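Local coordinates for B-agarase (Saccharophagus degradans, PDB 4BQ2), which hydrolyses beta-linkages of agarose as a family 50 exo-beta-agarase, probably releasing short sugar units from chain ends, at residues W399-D405 with A422-R428. Sequence-based numbering, arbitrary orientation. Where two conformers were deposited one is given.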
ATOM      1  N   TRP A 399      22.832  12.824   0.911  1.00 13.77           N
ATOM      2  CA  TRP A 399      21.392  12.498   0.995  1.00 14.28           C
ATOM      3  C   TRP A 399      21.050  11.961   2.407  1.00 14.21           C
ATOM      4  O   TRP A 399      20.059  12.374   3.005  1.00 14.67           O
ATOM      5  CB  TRP A 399      21.014  11.488  -0.104  1.00 14.46           C
ATOM      6  CG  TRP A 399      19.602  10.942   0.017  1.00 14.16           C
ATOM      7  CD1 TRP A 399      18.418  11.621  -0.169  1.00 14.11           C
ATOM      8  CD2 TRP A 399      19.255   9.603   0.338  1.00 14.72           C
ATOM      9  NE1 TRP A 399      17.347  10.758   0.019  1.00 13.98           N
ATOM     10  CE2 TRP A 399      17.835   9.519   0.334  1.00 14.93           C
ATOM     11  CE3 TRP A 399      20.000   8.462   0.644  1.00 15.22           C
ATOM     12  CZ2 TRP A 399      17.158   8.331   0.617  1.00 15.26           C
ATOM     13  CZ3 TRP A 399      19.329   7.276   0.946  1.00 16.06           C
ATOM     14  CH2 TRP A 399      17.902   7.229   0.917  1.00 16.05           C
ATOM     15  N   ARG A 400      21.879  11.061   2.932  0.50 14.27           N
ATOM     16  CA  ARG A 400      21.615  10.484   4.265  0.50 14.93           C
ATOM     17  C   ARG A 400      21.647  11.549   5.375  0.50 15.20           C
ATOM     18  O   ARG A 400      20.784  11.564   6.264  0.50 14.63           O
ATOM     19  CB  ARG A 400      22.550   9.293   4.560  0.50 16.16           C
ATOM     20  CG  ARG A 400      22.380   8.141   3.560  0.50 17.51           C
ATOM     21  CD  ARG A 400      23.089   6.851   3.970  0.50 19.35           C
ATOM     22  NE  ARG A 400      23.633   6.171   2.794  0.50 21.59           N
ATOM     23  CZ  ARG A 400      24.929   6.107   2.501  0.50 20.87           C
ATOM     24  NH1 ARG A 400      25.829   6.633   3.322  0.50 21.26           N
ATOM     25  NH2 ARG A 400      25.330   5.489   1.410  0.50 22.51           N
ATOM     26  N   GLU A 401      22.619  12.458   5.300  1.00 14.72           N
ATOM     27  CA  GLU A 401      22.736  13.527   6.294  1.00 15.99           C
ATOM     28  C   GLU A 401      21.556  14.477   6.227  1.00 15.35           C
ATOM     29  O   GLU A 401      20.957  14.787   7.252  1.00 15.62           O
ATOM     30  CB  GLU A 401      24.038  14.322   6.127  1.00 18.35           C
ATOM     31  CG  GLU A 401      24.126  15.446   7.154  1.00 21.72           C
ATOM     32  CD  GLU A 401      25.474  16.132   7.156  1.00 26.59           C
ATOM     33  OE1 GLU A 401      26.475  15.448   7.420  1.00 25.56           O
ATOM     34  OE2 GLU A 401      25.510  17.351   6.903  1.00 26.11           O
ATOM     35  N   VAL A 402      21.223  14.943   5.015  1.00 13.59           N
ATOM     36  CA  VAL A 402      20.064  15.809   4.826  1.00 13.49           C
ATOM     37  C   VAL A 402      18.763  15.087   5.244  1.00 12.61           C
ATOM     38  O   VAL A 402      17.875  15.700   5.806  1.00 12.78           O
ATOM     39  CB  VAL A 402      19.966  16.246   3.321  1.00 12.70           C
ATOM     40  CG1 VAL A 402      18.633  16.900   3.013  1.00 12.44           C
ATOM     41  CG2 VAL A 402      21.118  17.203   2.972  1.00 12.91           C
ATOM     42  N   THR A 403      18.638  13.796   4.938  1.00 12.94           N
ATOM     43  CA  THR A 403      17.438  13.037   5.329  1.00 12.83           C
ATOM     44  C   THR A 403      17.252  13.047   6.864  1.00 12.93           C
ATOM     45  O   THR A 403      16.176  13.338   7.367  1.00 11.37           O
ATOM     46  CB  THR A 403      17.518  11.593   4.786  1.00 13.81           C
ATOM     47  OG1 THR A 403      17.374  11.662   3.352  1.00 14.14           O
ATOM     48  CG2 THR A 403      16.429  10.679   5.392  1.00 13.68           C
ATOM     49  N   VAL A 404      18.301  12.714   7.598  1.00 12.55           N
ATOM     50  CA  VAL A 404      18.228  12.774   9.073  1.00 15.09           C
ATOM     51  C   VAL A 404      17.916  14.221   9.532  1.00 14.62           C
ATOM     52  O   VAL A 404      17.033  14.445  10.374  1.00 15.08           O
ATOM     53  CB  VAL A 404      19.532  12.229   9.756  1.00 15.33           C
ATOM     54  CG1 VAL A 404      19.489  12.417  11.253  1.00 15.68           C
ATOM     55  CG2 VAL A 404      19.708  10.753   9.467  1.00 14.80           C
ATOM     56  N   ASP A 405      18.588  15.206   8.939  1.00 15.62           N
ATOM     57  CA  ASP A 405      18.328  16.618   9.305  1.00 16.62           C
ATOM     58  C   ASP A 405      16.867  16.996   9.033  1.00 16.54           C
ATOM     59  O   ASP A 405      16.266  17.713   9.823  1.00 16.14           O
ATOM     60  CB  ASP A 405      19.250  17.575   8.532  1.00 16.50           C
ATOM     61  CG  ASP A 405      20.695  17.578   9.073  1.00 20.13           C
ATOM     62  OD1 ASP A 405      20.988  16.945  10.147  1.00 18.12           O
ATOM     63  OD2 ASP A 405      21.545  18.217   8.426  1.00 20.00           O
ATOM     64  N   ALA A 422      22.644   1.615   6.057  1.00 16.07           N
ATOM     65  CA  ALA A 422      23.663   2.629   6.204  1.00 16.31           C
ATOM     66  C   ALA A 422      23.225   3.715   7.225  1.00 14.82           C
ATOM     67  O   ALA A 422      24.059   4.412   7.739  1.00 15.23           O
ATOM     68  CB  ALA A 422      23.993   3.255   4.843  1.00 17.29           C
ATOM     69  N   TYR A 423      21.924   3.847   7.504  1.00 13.92           N
ATOM     70  CA  TYR A 423      21.428   4.811   8.510  1.00 13.67           C
ATOM     71  C   TYR A 423      21.479   4.239   9.933  1.00 13.74           C
ATOM     72  O   TYR A 423      21.258   4.950  10.896  1.00 13.26           O
ATOM     73  CB  TYR A 423      19.952   5.148   8.291  1.00 14.67           C
ATOM     74  CG  TYR A 423      19.649   6.070   7.150  1.00 14.44           C
ATOM     75  CD1 TYR A 423      19.718   7.446   7.307  1.00 14.93           C
ATOM     76  CD2 TYR A 423      19.277   5.560   5.905  1.00 15.91           C
ATOM     77  CE1 TYR A 423      19.430   8.305   6.241  1.00 16.01           C
ATOM     78  CE2 TYR A 423      19.004   6.395   4.836  1.00 15.06           C
ATOM     79  CZ  TYR A 423      19.072   7.765   5.014  1.00 16.36           C
ATOM     80  OH  TYR A 423      18.765   8.597   3.979  1.00 15.71           O
ATOM     81  N   TYR A 424      21.778   2.959  10.065  1.00 14.16           N
ATOM     82  CA  TYR A 424      21.611   2.307  11.389  1.00 15.34           C
ATOM     83  C   TYR A 424      22.593   2.780  12.456  1.00 17.07           C
ATOM     84  O   TYR A 424      22.355   2.558  13.665  1.00 17.03           O
ATOM     85  CB  TYR A 424      21.730   0.794  11.241  1.00 14.53           C
ATOM     86  CG  TYR A 424      20.524   0.138  10.606  1.00 15.71           C
ATOM     87  CD1 TYR A 424      19.439   0.895  10.101  1.00 15.59           C
ATOM     88  CD2 TYR A 424      20.504  -1.255  10.413  1.00 15.18           C
ATOM     89  CE1 TYR A 424      18.362   0.256   9.480  1.00 15.64           C
ATOM     90  CE2 TYR A 424      19.428  -1.875   9.825  1.00 16.55           C
ATOM     91  CZ  TYR A 424      18.372  -1.122   9.347  1.00 16.38           C
ATOM     92  OH  TYR A 424      17.339  -1.818   8.730  1.00 17.74           O
ATOM     93  N   ASP A 425      23.685   3.415  12.031  1.00 16.82           N
ATOM     94  CA  ASP A 425      24.601   4.020  12.994  1.00 18.45           C
ATOM     95  C   ASP A 425      24.550   5.542  13.034  1.00 18.00           C
ATOM     96  O   ASP A 425      25.504   6.170  13.482  1.00 17.28           O
ATOM     97  CB  ASP A 425      26.053   3.524  12.794  1.00 19.65           C
ATOM     98  CG  ASP A 425      26.654   3.964  11.466  1.00 22.72           C
ATOM     99  OD1 ASP A 425      25.896   4.420  10.590  1.00 25.64           O
ATOM    100  OD2 ASP A 425      27.888   3.841  11.294  1.00 23.09           O
ATOM    101  N   ASN A 426      23.463   6.151  12.573  1.00 16.28           N
ATOM    102  CA  ASN A 426      23.417   7.613  12.485  1.00 16.20           C
ATOM    103  C   ASN A 426      23.501   8.242  13.861  1.00 16.82           C
ATOM    104  O   ASN A 426      24.062   9.297  14.019  1.00 17.74           O
ATOM    105  CB  ASN A 426      22.183   8.077  11.708  1.00 16.50           C
ATOM    106  CG  ASN A 426      20.935   8.093  12.552  1.00 16.87           C
ATOM    107  OD1 ASN A 426      20.722   9.044  13.293  1.00 17.14           O
ATOM    108  ND2 ASN A 426      20.118   7.045  12.458  1.00 16.53           N
ATOM    109  N   ASN A 427      22.967   7.540  14.857  1.00 18.94           N
ATOM    110  CA  ASN A 427      23.078   7.927  16.259  1.00 19.71           C
ATOM    111  C   ASN A 427      22.513   9.330  16.557  1.00 19.46           C
ATOM    112  O   ASN A 427      22.979  10.011  17.452  1.00 19.13           O
ATOM    113  CB  ASN A 427      24.521   7.756  16.764  1.00 20.26           C
ATOM    114  CG  ASN A 427      24.955   6.307  16.772  1.00 22.20           C
ATOM    115  OD1 ASN A 427      24.126   5.394  16.643  1.00 21.76           O
ATOM    116  ND2 ASN A 427      26.268   6.075  16.900  1.00 23.17           N
ATOM    117  N   ARG A 428      21.482   9.731  15.814  1.00 17.82           N
ATOM    118  CA  ARG A 428      20.837  11.044  16.038  1.00 17.80           C
ATOM    119  C   ARG A 428      19.304  10.888  16.036  1.00 15.91           C
ATOM    120  O   ARG A 428      18.565  11.727  16.578  1.00 14.83           O
ATOM    121  CB  ARG A 428      21.276  12.057  14.946  1.00 18.94           C
ATOM    122  CG  ARG A 428      22.759  12.488  14.980  1.00 21.50           C
ATOM    123  CD  ARG A 428      23.212  12.967  13.580  1.00 26.00           C
ATOM    124  NE  ARG A 428      22.481  14.164  13.313  1.00 26.89           N
ATOM    125  CZ  ARG A 428      22.111  14.688  12.153  1.00 23.62           C
ATOM    126  NH1 ARG A 428      22.393  14.183  10.937  1.00 21.97           N
ATOM    127  NH2 ARG A 428      21.426  15.792  12.268  1.00 23.30           N
TER
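The Y423 ring points its hydroxyl end at one face of the W399 indole in an offset edge-to-face pair, the two planes turned 73° apart. Y423 OH lies over the six-membered part, 3.4 Å from W399 CZ3. In the conformer given, R400 lies over one face of the Y423 ring. R400 CG makes an off-centre CH-pi contact, 4.1 Å from the centroid of the Y423 ring. V404 CG2 meets the ring at its edge, in plane, 3.9 Å from Y423 CD1. T403 packs against the hydroxyl, with T403 CB 3.3 Å from Y423 OH. T403 OG1 itself bonds to W399 O, from above the carbonyl plane, and to Y701 OH. In the same conformer the R400 guanidinium has A422 CB over one face, and R400 NH1 forms a salt bridge with D397.

V404 also reaches the R428 guanidinium. V404 CG1 lies over one face, 3.4 Å from R428 NH1; at chi1 175° this methyl points away from the backbone N. D405 sits at the guanidinium edge. The salt bridge from R428 NH2 to D405 OD1 is modelled at 2.5 Å, so short that the exact length is doubtful. NH1 adds a weak, bent bond to the same oxygen. The carboxylate and guanidinium planes are 76° apart, so this is not a flat two-oxygen pairing.

The loop carries its own hydrogen bonds. N426 ND2 donates to Y423 O in the carbonyl plane, 2.9 Å away, and N426 N reaches the same oxygen. N426 OD1 accepts from R428 N. The side chains of Y423 and R428 thus join helix 394-410 to the loop that leads into strand 431-435. Between them the loop is shaped by a type I beta turn, Y423-N426, and an Asx turn that share N426.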